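Local structure of orotidine 5'-phosphate decarboxylase (Lactobacillus acidophilus, 3TFX) at residues G93-Q96 with M97-A101. The protein probably catalyses the decarboxylation of orotidine 5'-monophosphate to uridine 5'-monophosphate, the last step of de novo UMP biosynthesis, as a homodimer. Residues are numbered along the deposited sequence; the frame is centred on the assembly and turned at random.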
loop_
_atom_site.group_PDB
_atom_site.type_symbol
_atom_site.label_atom_id
_atom_site.label_comp_id
_atom_site.label_asym_id
_atom_site.label_seq_id
_atom_site.Cartn_x
_atom_site.Cartn_y
_atom_site.Cartn_z
ATOM N N GLY A 93 3.685 2.793 -9.604
ATOM C CA GLY A 93 3.665 1.355 -9.895
ATOM C C GLY A 93 3.554 1.012 -11.373
ATOM O O GLY A 93 3.737 -0.151 -11.768
ATOM N N GLY A 94 3.230 2.016 -12.192
ATOM C CA GLY A 94 3.227 1.842 -13.630
ATOM C C GLY A 94 1.890 1.501 -14.266
ATOM O O GLY A 94 0.912 1.124 -13.589
ATOM N N SER A 95 1.880 1.625 -15.588
ATOM C CA SER A 95 0.700 1.475 -16.427
ATOM C C SER A 95 -0.045 0.143 -16.294
ATOM O O SER A 95 -1.280 0.118 -16.160
ATOM C CB SER A 95 1.113 1.649 -17.889
ATOM O OG SER A 95 -0.038 1.608 -18.686
ATOM N N GLN A 96 0.696 -0.962 -16.376
ATOM C CA GLN A 96 0.077 -2.285 -16.306
ATOM C C GLN A 96 -0.548 -2.565 -14.935
ATOM O O GLN A 96 -1.614 -3.191 -14.838
ATOM C CB GLN A 96 1.060 -3.401 -16.698
ATOM C CG GLN A 96 0.405 -4.797 -16.658
ATOM C CD GLN A 96 -0.774 -4.931 -17.626
ATOM O OE1 GLN A 96 -0.645 -4.624 -18.817
ATOM N NE2 GLN A 96 -1.929 -5.391 -17.117
HETATM N N MSE A 97 0.116 -2.091 -13.887
HETATM C CA MSE A 97 -0.383 -2.272 -12.528
HETATM C C MSE A 97 -1.727 -1.561 -12.335
HETATM O O MSE A 97 -2.637 -2.078 -11.678
HETATM C CB MSE A 97 0.644 -1.764 -11.517
HETATM C CG MSE A 97 0.392 -2.266 -10.118
HETATM SE SE MSE A 97 0.887 -0.933 -8.780
HETATM C CE MSE A 97 -0.482 0.411 -9.178
ATOM N N ILE A 98 -1.856 -0.378 -12.929
ATOM C CA ILE A 98 -3.103 0.375 -12.831
ATOM C C ILE A 98 -4.224 -0.385 -13.563
ATOM O O ILE A 98 -5.319 -0.552 -13.014
ATOM C CB ILE A 98 -2.955 1.829 -13.345
ATOM C CG1 ILE A 98 -1.969 2.612 -12.477
ATOM C CG2 ILE A 98 -4.324 2.544 -13.412
ATOM C CD1 ILE A 98 -1.548 3.981 -13.079
ATOM N N LYS A 99 -3.940 -0.853 -14.785
ATOM C CA LYS A 99 -4.911 -1.646 -15.552
ATOM C C LYS A 99 -5.345 -2.899 -14.792
ATOM O O LYS A 99 -6.534 -3.235 -14.773
ATOM C CB LYS A 99 -4.362 -2.067 -16.928
ATOM C CG LYS A 99 -4.063 -0.915 -17.881
ATOM C CD LYS A 99 -3.276 -1.414 -19.106
ATOM C CE LYS A 99 -2.863 -0.275 -20.022
ATOM N NZ LYS A 99 -2.149 -0.828 -21.235
ATOM N N SER A 100 -4.382 -3.585 -14.169
ATOM C CA SER A 100 -4.684 -4.811 -13.409
ATOM C C SER A 100 -5.537 -4.498 -12.183
ATOM O O SER A 100 -6.447 -5.237 -11.843
ATOM C CB SER A 100 -3.389 -5.542 -13.020
ATOM O OG SER A 100 -2.749 -6.096 -14.164
ATOM N N ALA A 101 -5.255 -3.371 -11.543
ATOM C CA ALA A 101 -6.024 -2.923 -10.385
ATOM C C ALA A 101 -7.498 -2.757 -10.751
ATOM O O ALA A 101 -8.382 -3.252 -10.047
ATOM C CB ALA A 101 -5.442 -1.630 -9.835
HETATM O O HOH W 1 3.106 -1.574 -13.987
HETATM O O HOH W 2 0.593 -0.732 -20.934
#
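Lys-99 lays its aliphatic chain against Ser-95, one turn earlier at the start of helix 95-108. Its CB lies near the carbonyl oxygens of Gln-96 and Ser-95; CG, set beside the backbone N (chi1 -64°), comes 3.4 Å from Ser-95 O. From there the chain runs fully extended: CD passes Ser-95 O and, at longer range, Gln-96 OE1, CE reaches 3.6 Å from Ser-95 OG, and NZ donates to a water 2.8 Å away. That water makes a weak link to Ser-95 OG, whose firmer partner is the hydroxyl of Ser-156. The backbone N of Lys-99 bonds almost straight to Ser-95 O (169°).

Helix 95-108 is the helix of the beta-alpha-beta crossover from strand 86-90 to strand 117-121 in the TIM barrel, and Gly-94 occupies its N-cap position. The capping residue's carbonyl takes the N-H of Ile-98, while Met-97 N gives its N-H to a water, which in turn donates to Gly-93 O at 2.7 Å. At Ser-95, the backbone N-H bonds to Glu-135 of the second subunit, tying the helix start to the dimer partner. Selenomethionine Met-97 folds back until SE lies 3.8 Å from Gly-93 CA, with Val-72 and Val-89 also against it.

On another side of the helix, Gln-96 bends at chi2 (61°) and crosses Lys-99 at about a right angle. This bend brings NE2 to Ser-100 OG, 3.1 Å away and practically in the amide plane, a side-chain bond spanning the same turn as Ser-100 N to Gln-96 O; Pro-69 packs against both residues.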